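Local coordinates for protein TarM (Staphylococcus aureus subsp. aureus 21178, PDB 4X7R) that belongs to the GT-B clan of glycosyltransferases and holds uridine-5'-diphosphate and a glycan in pockets of its structure, at residues L335-K346 with H444-L454. The protein carries 1 engineered substitution. Sequence-based numbering, arbitrary orientation.
Sequences LLIEVAELVVKK and HNINDMADKIL
Ile446, in the first turn of helix 446-457, is the knob set among Leu335, Glu338, Val339 and Leu342 of helix 333-346. Its CG1 stands between backbone N and carbonyl carbon (chi1 65°), which sends CD1 out to Leu342 CD1 at 3.9 Å and brings it against Glu338 OE1, while CG2 turns to Leu335 CD2, also at 3.9 Å. The reciprocal knob is Val339, held by Ile446, Met449, Ala450 and Ile453. Its two methyls divide the work: CG2 lies 3.7 Å from Ile446 CB, and CG1 reaches Ile453 CD1 at 3.7 Å. The methyl end of Met449, bent at its last torsion (chi3 96°), comes across both branches and presses tightly on Val339, CE to CG2 3.4 Å. One turn on, small Ala450 lets the backbones close in, its CA 5.4 Å from that of Val343. Beyond it Val343 and Leu454 run past one another head to tail, CG1 to CD2 3.7 Å, and Lys346 lays its aliphatic chain across Leu454 CD1. The segment axes cross at -53°, 8.9 Å apart. Both helices belong to the C-terminal Rossmann-like domain of the GT-B fold, and Val397 of strand 395-398, one of the two middle strands of its parallel sheet, is touched by Leu336, Met449 and Ile453. Apolar side chains, most of them branched, thus hold the helix pair by shape and exclusion of water, with Glu338, Asn447 and Lys346 bringing polar groups to its margins.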
# COMPACT_ATOMS: atom_id res chain seq x y z
N LEU A 335 15.22 -7.13 15.40
CA LEU A 335 15.11 -8.26 16.33
C LEU A 335 15.38 -9.58 15.60
O LEU A 335 15.97 -10.48 16.19
CB LEU A 335 13.77 -8.30 17.08
CG LEU A 335 13.59 -7.29 18.24
CD1 LEU A 335 12.20 -7.40 18.85
CD2 LEU A 335 14.62 -7.52 19.34
N LEU A 336 15.01 -9.65 14.32
CA LEU A 336 15.27 -10.80 13.45
C LEU A 336 16.79 -10.93 13.21
O LEU A 336 17.30 -12.05 13.27
CB LEU A 336 14.48 -10.70 12.13
CG LEU A 336 14.79 -11.74 11.04
CD1 LEU A 336 14.59 -13.17 11.55
CD2 LEU A 336 13.98 -11.49 9.80
N ILE A 337 17.50 -9.79 12.98
CA ILE A 337 18.97 -9.79 12.81
C ILE A 337 19.63 -10.25 14.12
O ILE A 337 20.56 -11.06 14.06
CB ILE A 337 19.53 -8.43 12.29
CG1 ILE A 337 18.88 -7.98 10.96
CG2 ILE A 337 21.07 -8.45 12.18
CD1 ILE A 337 18.87 -8.99 9.81
N GLU A 338 19.12 -9.78 15.28
CA GLU A 338 19.60 -10.19 16.61
C GLU A 338 19.37 -11.68 16.83
O GLU A 338 20.23 -12.34 17.41
CB GLU A 338 18.94 -9.37 17.73
CG GLU A 338 19.53 -7.98 17.89
CD GLU A 338 18.82 -7.06 18.87
OE1 GLU A 338 18.49 -7.51 19.99
OE2 GLU A 338 18.62 -5.87 18.52
N VAL A 339 18.24 -12.22 16.32
CA VAL A 339 17.91 -13.65 16.41
C VAL A 339 18.85 -14.44 15.49
O VAL A 339 19.39 -15.47 15.92
CB VAL A 339 16.41 -13.93 16.13
CG1 VAL A 339 16.15 -15.43 15.96
CG2 VAL A 339 15.54 -13.38 17.25
N ALA A 340 19.08 -13.94 14.25
CA ALA A 340 19.97 -14.54 13.25
C ALA A 340 21.37 -14.73 13.83
O ALA A 340 21.92 -15.83 13.72
CB ALA A 340 20.03 -13.67 12.01
N GLU A 341 21.90 -13.70 14.53
CA GLU A 341 23.20 -13.72 15.21
C GLU A 341 23.31 -14.90 16.19
O GLU A 341 24.33 -15.59 16.20
CB GLU A 341 23.45 -12.38 15.94
CG GLU A 341 24.84 -12.25 16.56
CD GLU A 341 25.13 -10.94 17.27
OE1 GLU A 341 24.28 -10.49 18.06
OE2 GLU A 341 26.23 -10.39 17.05
N LEU A 342 22.25 -15.15 16.99
CA LEU A 342 22.19 -16.24 17.97
C LEU A 342 22.12 -17.62 17.31
O LEU A 342 22.83 -18.53 17.73
CB LEU A 342 20.99 -16.07 18.93
CG LEU A 342 21.00 -14.85 19.86
CD1 LEU A 342 19.63 -14.63 20.47
CD2 LEU A 342 22.04 -15.01 20.97
N VAL A 343 21.29 -17.75 16.26
CA VAL A 343 21.11 -18.99 15.50
C VAL A 343 22.42 -19.36 14.78
O VAL A 343 22.88 -20.50 14.90
CB VAL A 343 19.89 -18.91 14.52
CG1 VAL A 343 19.68 -20.22 13.78
CG2 VAL A 343 18.61 -18.54 15.26
N VAL A 344 23.04 -18.38 14.08
CA VAL A 344 24.30 -18.53 13.33
C VAL A 344 25.49 -18.87 14.26
O VAL A 344 26.32 -19.68 13.87
CB VAL A 344 24.57 -17.34 12.35
CG1 VAL A 344 25.95 -17.42 11.72
CG2 VAL A 344 23.50 -17.29 11.27
N LYS A 345 25.52 -18.32 15.50
CA LYS A 345 26.58 -18.63 16.47
C LYS A 345 26.53 -20.07 17.01
O LYS A 345 27.54 -20.56 17.51
CB LYS A 345 26.69 -17.58 17.60
CG LYS A 345 27.36 -16.27 17.15
CD LYS A 345 27.92 -15.45 18.31
CE LYS A 345 29.39 -15.72 18.56
NZ LYS A 345 29.88 -15.07 19.81
N LYS A 346 25.37 -20.76 16.89
CA LYS A 346 25.21 -22.17 17.29
C LYS A 346 25.20 -23.12 16.08
O LYS A 346 25.46 -24.32 16.24
CB LYS A 346 23.96 -22.39 18.17
CG LYS A 346 24.22 -22.18 19.66
CD LYS A 346 23.11 -22.76 20.54
CE LYS A 346 23.36 -24.20 20.94
NZ LYS A 346 22.29 -24.74 21.82
N HIS A 444 9.44 -10.51 22.58
CA HIS A 444 10.80 -10.02 22.88
C HIS A 444 11.81 -11.12 23.20
O HIS A 444 13.02 -10.86 23.11
CB HIS A 444 10.82 -8.92 23.96
CG HIS A 444 10.19 -7.63 23.54
ND1 HIS A 444 8.90 -7.29 23.94
CD2 HIS A 444 10.68 -6.65 22.74
CE1 HIS A 444 8.66 -6.11 23.38
NE2 HIS A 444 9.69 -5.69 22.65
N ASN A 445 11.35 -12.33 23.58
CA ASN A 445 12.22 -13.45 23.94
C ASN A 445 13.01 -13.99 22.73
O ASN A 445 12.66 -15.02 22.16
CB ASN A 445 11.42 -14.56 24.65
CG ASN A 445 12.25 -15.50 25.49
OD1 ASN A 445 13.46 -15.66 25.28
ND2 ASN A 445 11.60 -16.19 26.42
N ILE A 446 14.09 -13.27 22.37
CA ILE A 446 14.98 -13.61 21.24
C ILE A 446 15.72 -14.94 21.41
O ILE A 446 15.97 -15.61 20.41
CB ILE A 446 15.90 -12.42 20.82
CG1 ILE A 446 16.91 -12.02 21.92
CG2 ILE A 446 15.05 -11.22 20.35
CD1 ILE A 446 18.12 -11.18 21.45
N ASN A 447 16.04 -15.34 22.66
CA ASN A 447 16.73 -16.59 22.97
C ASN A 447 15.84 -17.81 22.73
O ASN A 447 16.30 -18.78 22.13
CB ASN A 447 17.27 -16.60 24.40
CG ASN A 447 18.27 -15.52 24.71
OD1 ASN A 447 19.02 -15.05 23.84
ND2 ASN A 447 18.33 -15.12 25.97
N ASP A 448 14.58 -17.77 23.21
CA ASP A 448 13.64 -18.87 22.99
C ASP A 448 13.26 -18.96 21.51
O ASP A 448 13.06 -20.07 21.02
CB ASP A 448 12.39 -18.75 23.87
CG ASP A 448 11.48 -19.97 23.80
OD1 ASP A 448 11.98 -21.10 24.03
OD2 ASP A 448 10.28 -19.81 23.48
N MET A 449 13.23 -17.83 20.79
CA MET A 449 12.94 -17.86 19.35
C MET A 449 14.10 -18.47 18.57
O MET A 449 13.86 -19.27 17.65
CB MET A 449 12.59 -16.48 18.82
CG MET A 449 11.90 -16.55 17.50
SD MET A 449 11.43 -14.95 16.85
CE MET A 449 12.70 -14.69 15.90
N ALA A 450 15.36 -18.12 18.94
CA ALA A 450 16.57 -18.67 18.33
C ALA A 450 16.62 -20.19 18.57
O ALA A 450 16.93 -20.94 17.65
CB ALA A 450 17.81 -18.00 18.92
N ASP A 451 16.23 -20.64 19.79
CA ASP A 451 16.16 -22.05 20.18
C ASP A 451 15.17 -22.84 19.34
O ASP A 451 15.49 -23.95 18.90
CB ASP A 451 15.80 -22.19 21.68
CG ASP A 451 16.94 -21.93 22.66
OD1 ASP A 451 18.12 -21.96 22.23
OD2 ASP A 451 16.65 -21.74 23.86
N LYS A 452 13.97 -22.27 19.09
CA LYS A 452 12.92 -22.94 18.31
C LYS A 452 13.25 -23.02 16.83
O LYS A 452 12.92 -24.03 16.20
CB LYS A 452 11.52 -22.34 18.57
CG LYS A 452 11.08 -22.47 20.04
CD LYS A 452 10.76 -23.88 20.50
CE LYS A 452 10.66 -23.98 22.01
NZ LYS A 452 9.47 -23.28 22.55
N ILE A 453 13.94 -22.00 16.28
CA ILE A 453 14.39 -21.98 14.90
C ILE A 453 15.42 -23.12 14.73
O ILE A 453 15.29 -23.90 13.79
CB ILE A 453 14.95 -20.58 14.50
CG1 ILE A 453 13.79 -19.58 14.28
CG2 ILE A 453 15.87 -20.66 13.25
CD1 ILE A 453 14.17 -18.11 14.47
N LEU A 454 16.37 -23.23 15.69
CA LEU A 454 17.42 -24.25 15.69
C LEU A 454 16.86 -25.67 15.75
O LEU A 454 17.27 -26.50 14.95
CB LEU A 454 18.44 -24.01 16.81
CG LEU A 454 19.44 -22.89 16.56
CD1 LEU A 454 19.99 -22.35 17.86
CD2 LEU A 454 20.56 -23.35 15.64